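Local coordinates for outer membrane protein (Tpn50) (Borrelia burgdorferi, PDB 3OON) that probably binds peptidoglycan through this OmpA-like C-terminal domain, anchoring an outer membrane protein to the cell wall, at residues S16-F21 with A112-V117; L52-T57 with K95-Q100; E7-G12 with E118-N123. One frame throughout, in Å; residues are numbered along the deposited sequence. Where two conformers were deposited one is given.

All three contacts lie in one mixed sheet, and two of them share strand 114-122: contact 1 pairs its start with strand 12-20, and contact 3 meets its end at the turn after strand 4-9. Contact 2 joins strands 51-55 and 92-96 on the other flank and is the most buried of the three, with aromatic and carboxylate groups packed beside a parallel ladder. Contact 1 is partly buried, greasy on one face and polar on the other, with an arginine reaching a sulfate. Contact 3 lies farthest from the chain centre and is mostly backbone and water. H56 of contact 2 reaches E118 of contact 3, while V117 of contact 1 packs on I53.

Contact 1: residues S16-F21 with A112-V117; sequences SFDIEF and AKNRRV. With SO4 (sulfate ion), chain B.
K113 meets F21 where strand 12-20 ends beside the start of strand 114-122, its antiparallel neighbour in the sheet of this OmpA-like domain. The carbonyl O of K113 takes the N-H of F21, K113 O to F21 N 3.2 Å, from well above the carbonyl plane, and a water donates to both K113 O and F21 O. N114 comes next, opposite E20 in a non-hydrogen-bonded pair. In the conformer given, one of two, the D18 carboxylate lies stacked on the N114 amide, the planes 15° apart; N1 bonds to both groups, and K35 forms a salt bridge with D18.

R115 N and I19 O are 2.9 Å apart in a hydrogen bond, and R115 O accepts from I19 N in return. Beyond CB, which packs at the edge of the F21 ring, the side chain bends at chi2 (-64°). This curl brings NH1 back to the carbonyls of A112 and N114, so the guanidinium is held by carbonyls just before it in its own chain while its other edge faces the sulfate: R115 NE to sulfate O2 is 2.8 Å, and R115 NH2 to sulfate O1 is 2.9 Å. R73 and the backbone N-H groups of E58 and Q59 also bind this ion, which is probably from the crystallisation liquor. R116 turns to the D18 face, where its salt bridge is with E118.

V117 forms two bonds with F17, after which the pairing runs on; this face is covered by helices 33-45 and 63-83. V117 CG2 lies near I19 CG1 and the edge of F21, while V117 CB sits 3.6 Å from F17 CE1.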
loop_
_atom_site.group_PDB
_atom_site.type_symbol
_atom_site.label_atom_id
_atom_site.label_comp_id
_atom_site.label_asym_id
_atom_site.label_seq_id
_atom_site.Cartn_x
_atom_site.Cartn_y
_atom_site.Cartn_z
ATOM N N SER A 16 6.875 -0.952 -1.252
ATOM C CA SER A 16 7.702 -1.042 -2.451
ATOM C C SER A 16 7.066 -0.246 -3.581
ATOM O O SER A 16 5.849 -0.283 -3.789
ATOM C CB SER A 16 7.983 -2.494 -2.846
ATOM O OG SER A 16 6.849 -3.106 -3.389
ATOM N N PHE A 17 7.887 0.516 -4.283
ATOM C CA PHE A 17 7.396 1.417 -5.303
ATOM C C PHE A 17 8.535 1.737 -6.255
ATOM O O PHE A 17 9.666 1.294 -6.051
ATOM C CB PHE A 17 6.832 2.698 -4.666
ATOM C CG PHE A 17 7.774 3.366 -3.713
ATOM C CD1 PHE A 17 8.584 4.404 -4.133
ATOM C CD2 PHE A 17 7.861 2.940 -2.387
ATOM C CE1 PHE A 17 9.485 5.018 -3.240
ATOM C CE2 PHE A 17 8.748 3.539 -1.495
ATOM C CZ PHE A 17 9.560 4.583 -1.923
ATOM N N ASP A 18 8.257 2.497 -7.302
ATOM C CA ASP A 18 9.332 2.897 -8.204
ATOM C C ASP A 18 9.297 4.390 -8.490
ATOM O O ASP A 18 8.242 4.971 -8.773
ATOM C CB ASP A 18 9.339 2.074 -9.493
ATOM C CG ASP A 18 8.140 2.351 -10.359
ATOM O OD1 ASP A 18 7.218 3.031 -9.879
ATOM O OD2 ASP A 18 8.118 1.893 -11.522
ATOM N N ILE A 19 10.477 4.989 -8.407
ATOM C CA ILE A 19 10.658 6.433 -8.488
ATOM C C ILE A 19 11.517 6.675 -9.698
ATOM O O ILE A 19 12.573 6.049 -9.843
ATOM C CB ILE A 19 11.404 6.985 -7.239
ATOM C CG1 ILE A 19 10.553 6.846 -5.967
ATOM C CG2 ILE A 19 11.882 8.443 -7.462
ATOM C CD1 ILE A 19 9.332 7.780 -5.879
ATOM N N GLU A 20 11.071 7.576 -10.568
ATOM C CA GLU A 20 11.869 7.979 -11.710
ATOM C C GLU A 20 12.992 8.884 -11.242
ATOM O O GLU A 20 12.743 9.924 -10.620
ATOM C CB GLU A 20 11.006 8.695 -12.744
ATOM C CG GLU A 20 10.042 7.774 -13.457
ATOM C CD GLU A 20 9.470 8.368 -14.735
ATOM O OE1 GLU A 20 10.202 9.052 -15.481
ATOM O OE2 GLU A 20 8.276 8.128 -14.995
ATOM N N PHE A 21 14.222 8.452 -11.506
ATOM C CA PHE A 21 15.412 9.269 -11.325
ATOM C C PHE A 21 15.953 9.607 -12.702
ATOM O O PHE A 21 15.821 8.818 -13.636
ATOM C CB PHE A 21 16.491 8.496 -10.556
ATOM C CG PHE A 21 16.157 8.248 -9.115
ATOM C CD1 PHE A 21 16.423 9.216 -8.148
ATOM C CD2 PHE A 21 15.603 7.040 -8.720
ATOM C CE1 PHE A 21 16.121 8.978 -6.796
ATOM C CE2 PHE A 21 15.300 6.794 -7.379
ATOM C CZ PHE A 21 15.556 7.764 -6.420
ATOM N N ALA A 112 11.117 4.367 -17.835
ATOM C CA ALA A 112 12.464 3.856 -18.086
ATOM C C ALA A 112 13.458 4.385 -17.060
ATOM O O ALA A 112 14.428 3.701 -16.721
ATOM C CB ALA A 112 12.916 4.213 -19.493
ATOM N N LYS A 113 13.214 5.605 -16.582
ATOM C CA LYS A 113 14.007 6.211 -15.507
ATOM C C LYS A 113 13.659 5.564 -14.162
ATOM O O LYS A 113 14.375 5.747 -13.166
ATOM C CB LYS A 113 13.735 7.715 -15.429
ATOM C CG LYS A 113 14.220 8.536 -16.624
ATOM C CD LYS A 113 13.656 9.955 -16.546
ATOM C CE LYS A 113 13.383 10.561 -17.927
ATOM N NZ LYS A 113 14.634 10.806 -18.706
ATOM N N ASN A 114 12.555 4.813 -14.147
ATOM C CA ASN A 114 12.048 4.151 -12.938
ATOM C C ASN A 114 13.031 3.190 -12.266
ATOM O O ASN A 114 13.511 2.237 -12.879
ATOM C CB ASN A 114 10.739 3.408 -13.233
ATOM C CG ASN A 114 9.504 4.249 -12.952
ATOM O OD1 ASN A 114 9.451 5.010 -11.976
ATOM N ND2 ASN A 114 8.486 4.087 -13.783
ATOM N N ARG A 115 13.296 3.445 -10.988
ATOM C CA ARG A 115 14.160 2.593 -10.181
ATOM C C ARG A 115 13.464 2.203 -8.875
ATOM O O ARG A 115 12.704 2.990 -8.295
ATOM C CB ARG A 115 15.484 3.296 -9.871
ATOM C CG ARG A 115 16.364 3.577 -11.081
ATOM C CD ARG A 115 16.823 2.289 -11.725
ATOM N NE ARG A 115 17.647 2.534 -12.911
ATOM C CZ ARG A 115 17.174 2.688 -14.149
ATOM N NH1 ARG A 115 15.864 2.641 -14.396
ATOM N NH2 ARG A 115 18.016 2.907 -15.151
ATOM N N ARG A 116 13.749 0.988 -8.420
ATOM C CA ARG A 116 13.119 0.416 -7.247
ATOM C C ARG A 116 13.623 1.087 -5.976
ATOM O O ARG A 116 14.828 1.298 -5.804
ATOM C CB ARG A 116 13.392 -1.090 -7.180
ATOM C CG ARG A 116 12.750 -1.914 -8.315
ATOM C CD ARG A 116 13.161 -3.385 -8.233
ATOM N NE ARG A 116 13.312 -3.817 -6.839
ATOM C CZ ARG A 116 14.453 -4.221 -6.279
ATOM N NH1 ARG A 116 15.577 -4.291 -6.986
ATOM N NH2 ARG A 116 14.456 -4.574 -5.002
ATOM N N VAL A 117 12.675 1.434 -5.105
ATOM C CA VAL A 117 12.968 1.910 -3.756
ATOM C C VAL A 117 12.041 1.141 -2.839
ATOM O O VAL A 117 10.894 0.842 -3.190
ATOM C CB VAL A 117 12.728 3.441 -3.561
ATOM C CG1 VAL A 117 13.177 3.892 -2.159
ATOM C CG2 VAL A 117 13.465 4.262 -4.584
HETATM S S SO4 B . 21.294 2.983 -12.881
HETATM O O1 SO4 B . 20.822 2.882 -14.261
HETATM O O2 SO4 B . 20.262 2.519 -11.962
HETATM O O3 SO4 B . 22.484 2.143 -12.756
HETATM O O4 SO4 B . 21.650 4.370 -12.608
HETATM O O HOH W 1 17.055 6.516 -13.804
#

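Contact 2: residues L52-T57 with K95-Q100; sequences LIEGHT and KGWGSQ
E54 and W97 meet through a side chain that runs almost straight out from its strand. E54 CB lies 4.0 Å from both K95 O and W97 NE1. CG, placed anti to the carbonyl carbon, touches K95 CB and approaches the indole nitrogen. The chain stays extended beyond CG, bringing CD to the edge of the indole, in its plane. At the tip, E54 OE2 accepts the indole N-H, with W97 NE1 2.7 Å away and an N-H...O angle of 168°. The carboxylate oxygen lies in the ring plane of W97, but the donor reaches it on the anti side and 35° out of the carboxylate plane. This bond ties the rotation of the indole to the glutamate. K95 CE rests over one face of the W97 ring, 3.4 Å above its plane and toward the rim.

The backbones carrying these side chains form the parallel ladder that closes a beta-alpha-beta crossover: strand 51-55, helix 63-83, strand 92-96. K95 N donates to I53 O, G55 N to K95 O and W97 N to G55 O, stepping from one strand to the other.

H56 runs beside W97 in the same direction. Its ring is nearly parallel to the five-membered ring of the indole, at 11°, but slid so far that the two barely overlap; the nearest atoms are H56 CE1 and W97 CD1, 3.5 Å apart. E118 holds H56 NE2, and a water joins H56 ND1 to G98 O. Past the strands W97 to Q100 form a type II' turn, with G98 at positive phi in its second position, and G98 O accepts from T57 N at 2.9 Å.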
loop_
_atom_site.group_PDB
_atom_site.type_symbol
_atom_site.label_atom_id
_atom_site.label_comp_id
_atom_site.label_asym_id
_atom_site.label_seq_id
_atom_site.Cartn_x
_atom_site.Cartn_y
_atom_site.Cartn_z
ATOM N N LEU A 52 13.456 2.120 7.346
ATOM C CA LEU A 52 14.631 1.735 6.570
ATOM C C LEU A 52 14.338 2.041 5.113
ATOM O O LEU A 52 13.303 1.600 4.589
ATOM C CB LEU A 52 14.891 0.233 6.747
ATOM C CG LEU A 52 15.801 -0.457 5.724
ATOM C CD1 LEU A 52 17.233 0.021 5.884
ATOM C CD2 LEU A 52 15.733 -1.961 5.933
ATOM N N ILE A 53 15.227 2.799 4.467
ATOM C CA ILE A 53 15.051 3.162 3.067
ATOM C C ILE A 53 16.164 2.507 2.271
ATOM O O ILE A 53 17.352 2.730 2.559
ATOM C CB ILE A 53 15.095 4.683 2.823
ATOM C CG1 ILE A 53 14.149 5.414 3.783
ATOM C CG2 ILE A 53 14.773 4.986 1.342
ATOM C CD1 ILE A 53 14.063 6.916 3.538
ATOM N N GLU A 54 15.782 1.706 1.279
ATOM C CA GLU A 54 16.735 0.906 0.508
ATOM C C GLU A 54 16.721 1.310 -0.958
ATOM O O GLU A 54 15.650 1.347 -1.591
ATOM C CB GLU A 54 16.411 -0.584 0.644
ATOM C CG GLU A 54 16.463 -1.086 2.082
ATOM C CD GLU A 54 16.105 -2.543 2.201
ATOM O OE1 GLU A 54 14.907 -2.853 2.396
ATOM O OE2 GLU A 54 17.023 -3.382 2.098
ATOM N N GLY A 55 17.901 1.640 -1.477
ATOM C CA GLY A 55 18.062 2.128 -2.846
ATOM C C GLY A 55 18.711 1.085 -3.734
ATOM O O GLY A 55 19.403 0.172 -3.247
ATOM N N HIS A 56 18.491 1.227 -5.040
ATOM C CA HIS A 56 18.972 0.274 -6.020
ATOM C C HIS A 56 19.423 0.957 -7.302
ATOM O O HIS A 56 18.926 2.030 -7.686
ATOM C CB HIS A 56 17.887 -0.761 -6.373
ATOM C CG HIS A 56 17.351 -1.510 -5.194
ATOM N ND1 HIS A 56 17.857 -2.726 -4.790
ATOM C CD2 HIS A 56 16.351 -1.213 -4.332
ATOM C CE1 HIS A 56 17.193 -3.148 -3.730
ATOM N NE2 HIS A 56 16.271 -2.248 -3.432
ATOM N N THR A 57 20.385 0.316 -7.953
ATOM C CA THR A 57 20.789 0.677 -9.296
ATOM C C THR A 57 20.538 -0.529 -10.187
ATOM O O THR A 57 20.264 -1.624 -9.695
ATOM C CB THR A 57 22.280 1.044 -9.368
ATOM O OG1 THR A 57 23.046 0.013 -8.736
ATOM C CG2 THR A 57 22.549 2.356 -8.660
ATOM N N LYS A 95 20.100 2.388 3.219
ATOM C CA LYS A 95 20.861 1.265 2.705
ATOM C C LYS A 95 20.906 1.303 1.179
ATOM O O LYS A 95 19.872 1.416 0.528
ATOM C CB LYS A 95 20.225 -0.055 3.167
ATOM C CG LYS A 95 20.718 -1.312 2.473
ATOM C CD LYS A 95 22.036 -1.784 3.035
ATOM C CE LYS A 95 22.273 -3.252 2.735
ATOM N NZ LYS A 95 23.690 -3.631 3.007
ATOM N N GLY A 96 22.104 1.199 0.616
ATOM C CA GLY A 96 22.249 1.056 -0.835
ATOM C C GLY A 96 22.657 -0.369 -1.171
ATOM O O GLY A 96 23.581 -0.909 -0.556
ATOM N N TRP A 97 21.965 -0.982 -2.135
ATOM C CA TRP A 97 22.260 -2.348 -2.564
ATOM C C TRP A 97 23.053 -2.399 -3.868
ATOM O O TRP A 97 23.349 -3.480 -4.396
ATOM C CB TRP A 97 20.951 -3.117 -2.753
ATOM C CG TRP A 97 20.335 -3.542 -1.483
ATOM C CD1 TRP A 97 19.242 -2.990 -0.882
ATOM C CD2 TRP A 97 20.763 -4.610 -0.637
ATOM N NE1 TRP A 97 18.958 -3.652 0.287
ATOM C CE2 TRP A 97 19.875 -4.652 0.463
ATOM C CE3 TRP A 97 21.812 -5.542 -0.700
ATOM C CZ2 TRP A 97 20.001 -5.590 1.495
ATOM C CZ3 TRP A 97 21.939 -6.472 0.331
ATOM C CH2 TRP A 97 21.036 -6.487 1.412
ATOM N N GLY A 98 23.369 -1.223 -4.393
ATOM C CA GLY A 98 23.854 -1.107 -5.756
ATOM C C GLY A 98 22.969 -1.930 -6.691
ATOM O O GLY A 98 21.746 -1.881 -6.604
ATOM N N SER A 99 23.605 -2.718 -7.547
ATOM C CA SER A 99 22.875 -3.566 -8.499
ATOM C C SER A 99 22.798 -5.033 -8.060
ATOM O O SER A 99 22.543 -5.920 -8.879
ATOM C CB SER A 99 23.489 -3.428 -9.892
ATOM O OG SER A 99 23.440 -2.073 -10.314
ATOM N N GLN A 100 22.973 -5.277 -6.759
ATOM C CA GLN A 100 23.094 -6.649 -6.237
ATOM C C GLN A 100 21.778 -7.356 -5.904
ATOM O O GLN A 100 21.764 -8.581 -5.743
ATOM C CB GLN A 100 24.040 -6.689 -5.026
ATOM C CG GLN A 100 25.450 -6.176 -5.321
ATOM C CD GLN A 100 26.142 -6.951 -6.442
ATOM O OE1 GLN A 100 26.389 -8.153 -6.318
ATOM N NE2 GLN A 100 26.466 -6.259 -7.534
HETATM O O HOH W 2 19.889 -3.843 -6.370
#

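Contact 3: residues E7-G12 with E118-N123; sequences EKNNKG and EITILN
G12 packs its bare CA against I121 and N123, and this is where the two segments fit closely. G12 CA comes within 3.2 Å of I121 O in a CA-H...O contact, and N123 OD1 lies 3.3 Å from G12 CA. With no side chain on G12, the two backbones lie directly against each other here. Beside it, N123 N donates to K11 O at 3.2 Å, the one direct hydrogen bond between the segments, while T120 CG2, anti to its own backbone N, touches G12 CA and K11 CB.

The turn that carries K11 is looser and faces solvent. N9 OD1 accepts from K11 N at 2.8 Å, an Asx turn that shapes the link between strands 4-9 and 12-20. The carbonyl of N10 is linked across the contact by a water, which bonds to N10 O and more weakly to N123 OD1.

G12 begins strand 12-20, which separates strand 4-9 from strand 114-122 in the sheet. L52 of strand 51-55 packs on K11 and L122, I121 reaches L43 of helix 33-45, and K41 of the second subunit packs on N123.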
loop_
_atom_site.group_PDB
_atom_site.type_symbol
_atom_site.label_atom_id
_atom_site.label_comp_id
_atom_site.label_asym_id
_atom_site.label_seq_id
_atom_site.Cartn_x
_atom_site.Cartn_y
_atom_site.Cartn_z
ATOM N N GLU A 7 3.218 -4.707 1.833
ATOM C CA GLU A 7 3.253 -6.101 2.265
ATOM C C GLU A 7 4.007 -6.198 3.583
ATOM O O GLU A 7 4.986 -5.482 3.805
ATOM C CB GLU A 7 3.880 -7.005 1.189
ATOM C CG GLU A 7 3.860 -8.479 1.565
ATOM C CD GLU A 7 4.352 -9.412 0.471
ATOM O OE1 GLU A 7 4.682 -8.954 -0.645
ATOM O OE2 GLU A 7 4.411 -10.621 0.751
ATOM N N LYS A 8 3.529 -7.062 4.467
ATOM C CA LYS A 8 4.179 -7.248 5.756
ATOM C C LYS A 8 5.310 -8.262 5.627
ATOM O O LYS A 8 5.235 -9.211 4.828
ATOM C CB LYS A 8 3.157 -7.693 6.804
ATOM C CG LYS A 8 3.669 -7.692 8.241
ATOM C CD LYS A 8 2.543 -7.366 9.211
ATOM C CE LYS A 8 2.902 -7.782 10.633
ATOM N NZ LYS A 8 1.965 -7.195 11.620
ATOM N N ASN A 9 6.377 -8.033 6.380
ATOM C CA ASN A 9 7.402 -9.051 6.570
ATOM C C ASN A 9 7.845 -9.114 8.027
ATOM O O ASN A 9 7.245 -8.465 8.898
ATOM C CB ASN A 9 8.573 -8.892 5.574
ATOM C CG ASN A 9 9.321 -7.582 5.726
ATOM O OD1 ASN A 9 9.346 -6.978 6.794
ATOM N ND2 ASN A 9 9.961 -7.146 4.646
ATOM N N ASN A 10 8.860 -9.921 8.302
ATOM C CA ASN A 10 9.398 -10.060 9.651
ATOM C C ASN A 10 10.021 -8.766 10.196
ATOM O O ASN A 10 10.143 -8.604 11.416
ATOM C CB ASN A 10 10.418 -11.198 9.681
ATOM C CG ASN A 10 11.425 -11.097 8.555
ATOM O OD1 ASN A 10 12.367 -10.314 8.625
ATOM N ND2 ASN A 10 11.225 -11.882 7.506
ATOM N N LYS A 11 10.397 -7.855 9.291
ATOM C CA LYS A 11 11.034 -6.574 9.652
ATOM C C LYS A 11 10.035 -5.456 9.968
ATOM O O LYS A 11 10.356 -4.506 10.689
ATOM C CB LYS A 11 11.959 -6.103 8.526
ATOM C CG LYS A 11 13.061 -7.087 8.147
ATOM C CD LYS A 11 13.709 -6.717 6.809
ATOM C CE LYS A 11 14.733 -5.611 6.970
ATOM N NZ LYS A 11 15.684 -5.553 5.833
ATOM N N GLY A 12 8.833 -5.572 9.411
ATOM C CA GLY A 12 7.803 -4.548 9.551
ATOM C C GLY A 12 6.889 -4.509 8.339
ATOM O O GLY A 12 6.600 -5.541 7.724
ATOM N N GLU A 118 12.544 0.796 -1.665
ATOM C CA GLU A 118 11.708 0.192 -0.661
ATOM C C GLU A 118 11.860 1.028 0.576
ATOM O O GLU A 118 12.951 1.541 0.857
ATOM C CB GLU A 118 12.119 -1.249 -0.367
ATOM C CG GLU A 118 11.855 -2.223 -1.504
ATOM C CD GLU A 118 13.070 -2.405 -2.392
ATOM O OE1 GLU A 118 14.195 -2.564 -1.842
ATOM O OE2 GLU A 118 12.897 -2.386 -3.633
ATOM N N ILE A 119 10.759 1.178 1.297
ATOM C CA ILE A 119 10.779 1.767 2.619
ATOM C C ILE A 119 10.059 0.799 3.552
ATOM O O ILE A 119 8.921 0.379 3.278
ATOM C CB ILE A 119 10.080 3.127 2.650
ATOM C CG1 ILE A 119 10.829 4.145 1.786
ATOM C CG2 ILE A 119 9.980 3.636 4.096
ATOM C CD1 ILE A 119 10.145 5.510 1.670
ATOM N N THR A 120 10.717 0.424 4.638
ATOM C CA THR A 120 10.104 -0.461 5.622
ATOM C C THR A 120 9.770 0.299 6.901
ATOM O O THR A 120 10.640 0.938 7.491
ATOM C CB THR A 120 11.000 -1.670 5.920
ATOM O OG1 THR A 120 11.259 -2.374 4.696
ATOM C CG2 THR A 120 10.325 -2.635 6.902
ATOM N N ILE A 121 8.506 0.233 7.311
ATOM C CA ILE A 121 8.101 0.774 8.606
ATOM C C ILE A 121 8.494 -0.286 9.616
ATOM O O ILE A 121 7.876 -1.355 9.686
ATOM C CB ILE A 121 6.596 1.084 8.678
ATOM C CG1 ILE A 121 6.192 2.016 7.526
ATOM C CG2 ILE A 121 6.257 1.735 10.026
ATOM C CD1 ILE A 121 4.679 2.157 7.339
ATOM N N LEU A 122 9.561 -0.007 10.359
ATOM C CA LEU A 122 10.162 -1.003 11.243
ATOM C C LEU A 122 9.325 -1.199 12.490
ATOM O O LEU A 122 8.831 -0.236 13.075
ATOM C CB LEU A 122 11.592 -0.602 11.623
ATOM C CG LEU A 122 12.577 -0.405 10.467
ATOM C CD1 LEU A 122 13.878 0.171 10.994
ATOM C CD2 LEU A 122 12.822 -1.717 9.683
ATOM N N ASN A 123 9.181 -2.457 12.882
ATOM C CA ASN A 123 8.397 -2.833 14.055
ATOM C C ASN A 123 8.778 -2.096 15.336
ATOM O O ASN A 123 7.921 -1.460 15.968
ATOM C CB ASN A 123 8.477 -4.339 14.267
ATOM C CG ASN A 123 7.288 -5.064 13.690
ATOM O OD1 ASN A 123 7.369 -5.652 12.609
ATOM N ND2 ASN A 123 6.167 -5.026 14.409
HETATM O O HOH W 3 10.153 -7.260 13.496
#